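Long-range contacts in coat protein (Sulfolobus turreted icosahedral virus, PDB 2BBD), which serves as the major capsid protein of an archaeal virus, probably building its icosahedral shell from double jelly-roll subunits: residues L66-S71 / T126-I131; I22-N27 / I152-E157. One frame throughout, in Å; residues are numbered along the deposited sequence.

Interaction 1 of 2, residues L66-S71 / T126-I131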
ATOM      1  N   LEU A  66      -2.006  -3.339  -9.781  1.00 22.00           N
ATOM      2  CA  LEU A  66      -2.049  -4.789  -9.970  1.00 22.27           C
ATOM      3  C   LEU A  66      -3.483  -5.173 -10.305  1.00 25.02           C
ATOM      4  O   LEU A  66      -4.412  -4.911  -9.531  1.00 24.75           O
ATOM      5  CB  LEU A  66      -1.591  -5.525  -8.709  1.00 23.48           C
ATOM      6  CG  LEU A  66      -1.570  -7.053  -8.833  1.00 22.96           C
ATOM      7  CD1 LEU A  66      -0.527  -7.469  -9.874  1.00 25.65           C
ATOM      8  CD2 LEU A  66      -1.257  -7.679  -7.494  1.00 21.90           C
ATOM      9  N   SER A  67      -3.658  -5.774 -11.475  1.00 24.40           N
ATOM     10  CA  SER A  67      -4.978  -6.166 -11.926  1.00 26.50           C
ATOM     11  C   SER A  67      -4.944  -7.424 -12.795  1.00 27.60           C
ATOM     12  O   SER A  67      -3.889  -7.840 -13.270  1.00 26.19           O
ATOM     13  CB  SER A  67      -5.593  -5.017 -12.724  1.00 27.82           C
ATOM     14  OG  SER A  67      -4.906  -4.857 -13.948  1.00 31.87           O
ATOM     15  N   TYR A  68      -6.114  -8.027 -12.986  1.00 30.05           N
ATOM     16  CA  TYR A  68      -6.246  -9.222 -13.809  1.00 30.43           C
ATOM     17  C   TYR A  68      -7.564  -9.135 -14.568  1.00 31.02           C
ATOM     18  O   TYR A  68      -8.459  -8.375 -14.188  1.00 31.22           O
ATOM     19  CB  TYR A  68      -6.206 -10.496 -12.952  1.00 30.06           C
ATOM     20  CG  TYR A  68      -7.312 -10.600 -11.932  1.00 32.07           C
ATOM     21  CD1 TYR A  68      -7.270  -9.867 -10.749  1.00 31.68           C
ATOM     22  CD2 TYR A  68      -8.421 -11.411 -12.165  1.00 32.38           C
ATOM     23  CE1 TYR A  68      -8.313  -9.936  -9.822  1.00 30.58           C
ATOM     24  CE2 TYR A  68      -9.463 -11.489 -11.253  1.00 31.86           C
ATOM     25  CZ  TYR A  68      -9.408 -10.747 -10.084  1.00 32.91           C
ATOM     26  OH  TYR A  68     -10.459 -10.794  -9.200  1.00 30.56           O
ATOM     27  N   GLU A  69      -7.664  -9.896 -15.653  1.00 31.07           N
ATOM     28  CA  GLU A  69      -8.861  -9.906 -16.482  1.00 33.85           C
ATOM     29  C   GLU A  69      -9.243  -8.518 -16.953  1.00 34.33           C
ATOM     30  O   GLU A  69     -10.419  -8.221 -17.154  1.00 34.99           O
ATOM     31  CB  GLU A  69     -10.024 -10.540 -15.726  1.00 33.94           C
ATOM     32  CG  GLU A  69     -10.061 -12.039 -15.879  1.00 40.43           C
ATOM     33  CD  GLU A  69     -10.977 -12.694 -14.873  1.00 46.04           C
ATOM     34  OE1 GLU A  69     -12.069 -12.138 -14.620  1.00 48.03           O
ATOM     35  OE2 GLU A  69     -10.605 -13.765 -14.344  1.00 49.14           O
ATOM     36  N   GLY A  70      -8.233  -7.670 -17.110  1.00 35.87           N
ATOM     37  CA  GLY A  70      -8.442  -6.317 -17.583  1.00 37.16           C
ATOM     38  C   GLY A  70      -9.050  -5.297 -16.638  1.00 38.44           C
ATOM     39  O   GLY A  70      -8.500  -4.210 -16.464  1.00 41.14           O
ATOM     40  N   SER A  71     -10.167  -5.637 -16.008  1.00 38.67           N
ATOM     41  CA  SER A  71     -10.852  -4.682 -15.141  1.00 37.31           C
ATOM     42  C   SER A  71     -10.840  -4.915 -13.641  1.00 35.16           C
ATOM     43  O   SER A  71     -11.358  -4.088 -12.900  1.00 36.65           O
ATOM     44  CB  SER A  71     -12.307  -4.565 -15.584  1.00 39.30           C
ATOM     45  OG  SER A  71     -12.970  -5.814 -15.447  1.00 39.97           O
ATOM     46  N   THR A 126      -4.088 -19.536 -11.547  1.00 29.82           N
ATOM     47  CA  THR A 126      -4.278 -20.492 -12.630  1.00 31.18           C
ATOM     48  C   THR A 126      -5.721 -20.515 -13.140  1.00 32.41           C
ATOM     49  O   THR A 126      -6.024 -21.169 -14.131  1.00 32.55           O
ATOM     50  CB  THR A 126      -3.885 -21.912 -12.186  1.00 31.13           C
ATOM     51  OG1 THR A 126      -4.674 -22.296 -11.054  1.00 31.28           O
ATOM     52  CG2 THR A 126      -2.412 -21.959 -11.805  1.00 30.91           C
HETATM   53  N   MSE A 127      -6.607 -19.777 -12.480  1.00 34.04           N
HETATM   54  CA  MSE A 127      -8.005 -19.753 -12.882  1.00 33.74           C
HETATM   55  C   MSE A 127      -8.455 -18.437 -13.505  1.00 32.54           C
HETATM   56  O   MSE A 127      -9.612 -18.297 -13.915  1.00 32.80           O
HETATM   57  CB  MSE A 127      -8.882 -20.102 -11.676  1.00 37.01           C
HETATM   58  CG  MSE A 127      -8.658 -21.529 -11.186  1.00 42.02           C
HETATM   59 SE   MSE A 127      -9.776 -22.062  -9.697  1.00 53.12          SE
HETATM   60  CE  MSE A 127     -11.458 -22.264 -10.645  1.00 47.61           C
ATOM     61  N   VAL A 128      -7.540 -17.478 -13.591  1.00 30.78           N
ATOM     62  CA  VAL A 128      -7.868 -16.177 -14.165  1.00 29.58           C
ATOM     63  C   VAL A 128      -6.977 -15.880 -15.370  1.00 30.05           C
ATOM     64  O   VAL A 128      -6.027 -16.611 -15.643  1.00 29.42           O
ATOM     65  CB  VAL A 128      -7.692 -15.034 -13.129  1.00 29.86           C
ATOM     66  CG1 VAL A 128      -8.487 -15.335 -11.861  1.00 28.93           C
ATOM     67  CG2 VAL A 128      -6.219 -14.849 -12.811  1.00 27.64           C
ATOM     68  N   GLN A 129      -7.289 -14.794 -16.068  1.00 29.28           N
ATOM     69  CA  GLN A 129      -6.540 -14.383 -17.245  1.00 33.08           C
ATOM     70  C   GLN A 129      -5.862 -13.032 -17.078  1.00 32.36           C
ATOM     71  O   GLN A 129      -6.338 -12.168 -16.347  1.00 33.30           O
ATOM     72  CB  GLN A 129      -7.473 -14.285 -18.460  1.00 37.75           C
ATOM     73  CG  GLN A 129      -8.158 -15.586 -18.850  1.00 45.17           C
ATOM     74  CD  GLN A 129      -7.315 -16.426 -19.784  1.00 49.26           C
ATOM     75  OE1 GLN A 129      -6.119 -16.628 -19.552  1.00 51.98           O
ATOM     76  NE2 GLN A 129      -7.938 -16.930 -20.850  1.00 50.73           N
ATOM     77  N   ASN A 130      -4.745 -12.875 -17.772  1.00 30.77           N
ATOM     78  CA  ASN A 130      -3.994 -11.627 -17.811  1.00 29.60           C
ATOM     79  C   ASN A 130      -3.752 -10.847 -16.511  1.00 27.83           C
ATOM     80  O   ASN A 130      -4.355  -9.791 -16.282  1.00 26.15           O
ATOM     81  CB  ASN A 130      -4.654 -10.717 -18.845  1.00 31.68           C
ATOM     82  CG  ASN A 130      -4.769 -11.385 -20.217  1.00 36.30           C
ATOM     83  OD1 ASN A 130      -5.796 -11.280 -20.894  1.00 34.40           O
ATOM     84  ND2 ASN A 130      -3.706 -12.076 -20.629  1.00 36.14           N
ATOM     85  N   ILE A 131      -2.866 -11.369 -15.668  1.00 25.00           N
ATOM     86  CA  ILE A 131      -2.515 -10.685 -14.431  1.00 24.98           C
ATOM     87  C   ILE A 131      -1.427  -9.690 -14.840  1.00 24.84           C
ATOM     88  O   ILE A 131      -0.373 -10.088 -15.335  1.00 27.50           O
ATOM     89  CB  ILE A 131      -1.931 -11.646 -13.385  1.00 25.23           C
ATOM     90  CG1 ILE A 131      -2.918 -12.790 -13.110  1.00 26.10           C
ATOM     91  CG2 ILE A 131      -1.640 -10.881 -12.093  1.00 24.80           C
ATOM     92  CD1 ILE A 131      -2.373 -13.869 -12.171  1.00 23.56           C
TER
HETATM   93  O   HOH W   1      -5.411  -7.261 -16.779  1.00 51.73           O

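Interaction 2 of 2, residues I22-N27 / I152-E157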
ATOM      1  N   ILE A  22       3.778  -5.200 -16.624  1.00 24.88           N
ATOM      2  CA  ILE A  22       4.475  -6.464 -16.446  1.00 23.96           C
ATOM      3  C   ILE A  22       3.465  -7.596 -16.365  1.00 24.88           C
ATOM      4  O   ILE A  22       2.536  -7.554 -15.564  1.00 23.60           O
ATOM      5  CB  ILE A  22       5.322  -6.453 -15.154  1.00 22.28           C
ATOM      6  CG1 ILE A  22       6.328  -5.296 -15.201  1.00 21.20           C
ATOM      7  CG2 ILE A  22       6.066  -7.767 -15.003  1.00 17.90           C
ATOM      8  CD1 ILE A  22       7.082  -5.087 -13.871  1.00 22.64           C
ATOM      9  N   LYS A  23       3.635  -8.607 -17.205  1.00 25.73           N
ATOM     10  CA  LYS A  23       2.716  -9.735 -17.179  1.00 29.01           C
ATOM     11  C   LYS A  23       3.180 -10.704 -16.106  1.00 27.25           C
ATOM     12  O   LYS A  23       4.352 -11.069 -16.055  1.00 29.43           O
ATOM     13  CB  LYS A  23       2.693 -10.440 -18.536  1.00 31.25           C
ATOM     14  CG  LYS A  23       1.623 -11.522 -18.635  1.00 40.65           C
ATOM     15  CD  LYS A  23       0.225 -10.947 -18.396  1.00 43.60           C
ATOM     16  CE  LYS A  23      -0.830 -11.867 -18.974  1.00 50.78           C
ATOM     17  NZ  LYS A  23      -0.550 -12.178 -20.416  1.00 55.34           N
ATOM     18  N   ILE A  24       2.264 -11.108 -15.238  1.00 26.35           N
ATOM     19  CA  ILE A  24       2.601 -12.037 -14.174  1.00 23.52           C
ATOM     20  C   ILE A  24       2.256 -13.457 -14.612  1.00 23.84           C
ATOM     21  O   ILE A  24       1.129 -13.732 -15.011  1.00 25.24           O
ATOM     22  CB  ILE A  24       1.838 -11.681 -12.892  1.00 21.89           C
ATOM     23  CG1 ILE A  24       2.191 -10.248 -12.469  1.00 22.42           C
ATOM     24  CG2 ILE A  24       2.165 -12.677 -11.787  1.00 22.03           C
ATOM     25  CD1 ILE A  24       3.674 -10.027 -12.214  1.00 21.07           C
ATOM     26  N   PRO A  25       3.231 -14.374 -14.561  1.00 24.83           N
ATOM     27  CA  PRO A  25       3.016 -15.773 -14.960  1.00 26.14           C
ATOM     28  C   PRO A  25       2.060 -16.498 -14.004  1.00 27.84           C
ATOM     29  O   PRO A  25       2.158 -16.344 -12.786  1.00 27.97           O
ATOM     30  CB  PRO A  25       4.423 -16.375 -14.915  1.00 26.02           C
ATOM     31  CG  PRO A  25       5.332 -15.174 -15.047  1.00 29.55           C
ATOM     32  CD  PRO A  25       4.640 -14.140 -14.211  1.00 24.47           C
ATOM     33  N   ARG A  26       1.155 -17.295 -14.567  1.00 28.09           N
ATOM     34  CA  ARG A  26       0.165 -18.043 -13.791  1.00 27.90           C
ATOM     35  C   ARG A  26       0.553 -19.508 -13.624  1.00 29.27           C
ATOM     36  O   ARG A  26      -0.217 -20.406 -13.967  1.00 28.12           O
ATOM     37  CB  ARG A  26      -1.196 -17.936 -14.481  1.00 27.59           C
ATOM     38  CG  ARG A  26      -1.632 -16.496 -14.677  1.00 28.11           C
ATOM     39  CD  ARG A  26      -2.980 -16.364 -15.363  1.00 30.91           C
ATOM     40  NE  ARG A  26      -2.923 -16.742 -16.770  1.00 35.87           N
ATOM     41  CZ  ARG A  26      -3.124 -17.974 -17.225  1.00 39.88           C
ATOM     42  NH1 ARG A  26      -3.400 -18.959 -16.378  1.00 41.94           N
ATOM     43  NH2 ARG A  26      -3.059 -18.220 -18.527  1.00 39.15           N
ATOM     44  N   ASN A  27       1.744 -19.739 -13.080  1.00 28.65           N
ATOM     45  CA  ASN A  27       2.260 -21.082 -12.873  1.00 29.44           C
ATOM     46  C   ASN A  27       1.506 -21.858 -11.815  1.00 29.04           C
ATOM     47  O   ASN A  27       1.419 -23.079 -11.879  1.00 29.60           O
ATOM     48  CB  ASN A  27       3.728 -21.022 -12.474  1.00 31.52           C
ATOM     49  CG  ASN A  27       4.596 -20.384 -13.536  1.00 35.97           C
ATOM     50  OD1 ASN A  27       5.786 -20.169 -13.324  1.00 37.46           O
ATOM     51  ND2 ASN A  27       4.003 -20.078 -14.688  1.00 36.52           N
ATOM     52  N   ILE A 152      11.369  -8.667 -10.521  1.00 22.08           N
ATOM     53  CA  ILE A 152      10.107  -9.208 -10.049  1.00 22.21           C
ATOM     54  C   ILE A 152      10.270 -10.603  -9.457  1.00 23.76           C
ATOM     55  O   ILE A 152      10.844 -11.489 -10.089  1.00 24.07           O
ATOM     56  CB  ILE A 152       9.097  -9.288 -11.199  1.00 21.44           C
ATOM     57  CG1 ILE A 152       8.993  -7.932 -11.899  1.00 24.20           C
ATOM     58  CG2 ILE A 152       7.751  -9.776 -10.676  1.00 21.94           C
ATOM     59  CD1 ILE A 152       8.570  -6.760 -10.989  1.00 24.47           C
ATOM     60  N   THR A 153       9.769 -10.799  -8.241  1.00 21.63           N
ATOM     61  CA  THR A 153       9.874 -12.105  -7.602  1.00 23.12           C
ATOM     62  C   THR A 153       8.492 -12.568  -7.154  1.00 24.41           C
ATOM     63  O   THR A 153       7.768 -11.849  -6.483  1.00 24.87           O
ATOM     64  CB  THR A 153      10.822 -12.063  -6.414  1.00 23.35           C
ATOM     65  OG1 THR A 153      12.125 -11.687  -6.870  1.00 24.45           O
ATOM     66  CG2 THR A 153      10.912 -13.419  -5.762  1.00 24.14           C
ATOM     67  N   ILE A 154       8.128 -13.781  -7.532  1.00 25.59           N
ATOM     68  CA  ILE A 154       6.806 -14.278  -7.198  1.00 26.71           C
ATOM     69  C   ILE A 154       6.805 -15.449  -6.234  1.00 27.00           C
ATOM     70  O   ILE A 154       7.593 -16.390  -6.368  1.00 28.45           O
ATOM     71  CB  ILE A 154       6.062 -14.666  -8.495  1.00 28.01           C
ATOM     72  CG1 ILE A 154       6.035 -13.455  -9.428  1.00 27.74           C
ATOM     73  CG2 ILE A 154       4.634 -15.126  -8.193  1.00 27.96           C
ATOM     74  CD1 ILE A 154       5.665 -13.791 -10.830  1.00 34.05           C
ATOM     75  N   THR A 155       5.933 -15.369  -5.237  1.00 25.24           N
ATOM     76  CA  THR A 155       5.797 -16.455  -4.285  1.00 25.01           C
ATOM     77  C   THR A 155       4.538 -17.218  -4.702  1.00 24.66           C
ATOM     78  O   THR A 155       3.444 -16.660  -4.725  1.00 24.56           O
ATOM     79  CB  THR A 155       5.637 -15.946  -2.844  1.00 24.57           C
ATOM     80  OG1 THR A 155       6.845 -15.301  -2.417  1.00 24.85           O
ATOM     81  CG2 THR A 155       5.342 -17.113  -1.915  1.00 24.75           C
ATOM     82  N   TYR A 156       4.711 -18.486  -5.063  1.00 25.19           N
ATOM     83  CA  TYR A 156       3.596 -19.322  -5.489  1.00 26.20           C
ATOM     84  C   TYR A 156       3.216 -20.322  -4.425  1.00 26.65           C
ATOM     85  O   TYR A 156       3.905 -20.487  -3.427  1.00 30.36           O
ATOM     86  CB  TYR A 156       3.959 -20.132  -6.738  1.00 23.68           C
ATOM     87  CG  TYR A 156       4.102 -19.339  -8.006  1.00 26.56           C
ATOM     88  CD1 TYR A 156       5.357 -19.045  -8.528  1.00 27.48           C
ATOM     89  CD2 TYR A 156       2.980 -18.919  -8.710  1.00 24.90           C
ATOM     90  CE1 TYR A 156       5.490 -18.354  -9.728  1.00 28.41           C
ATOM     91  CE2 TYR A 156       3.100 -18.225  -9.905  1.00 26.26           C
ATOM     92  CZ  TYR A 156       4.355 -17.946 -10.409  1.00 27.61           C
ATOM     93  OH  TYR A 156       4.469 -17.235 -11.579  1.00 32.48           O
ATOM     94  N   GLU A 157       2.099 -20.988  -4.659  1.00 28.70           N
ATOM     95  CA  GLU A 157       1.645 -22.056  -3.789  1.00 29.66           C
ATOM     96  C   GLU A 157       0.994 -23.049  -4.736  1.00 29.20           C
ATOM     97  O   GLU A 157       0.113 -22.693  -5.529  1.00 27.32           O
ATOM     98  CB  GLU A 157       0.625 -21.594  -2.746  1.00 31.23           C
ATOM     99  CG  GLU A 157       0.402 -22.651  -1.666  1.00 33.69           C
ATOM    100  CD  GLU A 157      -0.642 -22.258  -0.637  1.00 34.71           C
ATOM    101  OE1 GLU A 157      -0.633 -21.098  -0.177  1.00 35.46           O
ATOM    102  OE2 GLU A 157      -1.467 -23.120  -0.276  1.00 38.24           O
TER

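Interaction 1 of 2, residues L66-S71 / T126-I131
Y68 packs its ring against V128 and its CB against I131, and these three buried residues make the tight part of the contact. The two side chains Y68 and V128 cross at about a right angle, with Y68 CD2 3.8 Å from V128 CB; the approach to the ring is oblique. A chi1 of 61° sets CG of Y68 between its own backbone N and carbonyl carbon, which fixes where the ring goes relative to V128. Y68 CB lies 4.0 Å from I131 CG1. One step back along the strand, L66 CD1 is 4.2 Å from I131 CG2. F123, from strand 108-123, meets the Y68 ring edge-to-face and also touches V128 and I131. Strands 61-68 and 131-137 are antiparallel neighbours in a sheet of the N-terminal jelly roll, and the contact sits where residues 66-71 leave strand 61-68 and residues 126-131 lead into strand 131-137. Here E69 N donates to Q129 O at 2.7 Å, with an N-H...O angle of 146°. A CA-H...O contact runs from Y68 CA to N130 O, 3.2 Å apart. The partly exposed E69 chain reaches across buried V128, its OE2 3.4 Å from V128 CB and in plane at the Y68 ring edge, whereas OE1 forms a salt bridge with K72. The looser, solvent side belongs to exposed Q129 and N130, where a water accepts from G70 N and donates to N130 O.

Interaction 2 of 2, residues I22-N27 / I152-E157
Y156 lies with its ring between two side chains, I154 CG2 over one face and N27 CB over the opposite one, both offset toward the rim. N27 CB stands 4.1 Å from the centroid of the Y156 ring, 25° off its normal, a CH-pi contact. The phenol reaches across to the loop after strand 19-24, where Y156 OH donates to P25 O at 2.8 Å. That carbonyl oxygen lies at the ring edge, in the ring plane, but the hydroxyl stands well above the carbonyl plane, 53° out of it. The P25 and Y156 side chains cross at about a right angle, bringing P25 CB to 3.4 Å from Y156 OH. Further back along the two segments, I154 extends its CD1 obliquely to both I24 CG2, 3.8 Å away, and P25 CD, 3.6 Å away. I22 and I152 instead meet tip to tip, with 3.6 Å between I22 CD1 and I152 CD1; in I22 that methyl is anti to CA (chi2 172°), which carries it outward to the meeting point. The strand axes are 10.0 Å apart, as between the facing sheets of a jelly-roll sandwich. Strand 19-24 is an outermost strand of its sheet within this chain, and strand 145-158 lies in the five-stranded sheet opposite. The isoleucines thus fill the space between the strands by apolar contact, while the hydroxyl of buried Y156 finds its acceptor, P25 O, at the loop end.

How the interactions relate
Both contacts belong to the N-terminal jelly roll and reach the same mixed sheet, in which strand 131-137 lies between strands 19-24 and 61-68. Interaction 1 lies where strands 61-68 and 131-137 of that sheet meet the loop 126-130: backbone bonding and a bridging water share the work with a small apolar patch, and several of its residues are exposed. Interaction 2 runs between this sheet and the five-stranded one, is more deeply buried, and depends mainly on side chains, with one side-chain-to-backbone hydrogen bond. They join where I131 O lies 2.8 Å from I24 N, a probable hydrogen bond between neighbouring strands, and where R26 CD packs against V128 O. I30 of strand 29-43 touches I131, I24 and Y156, so it borders both contacts.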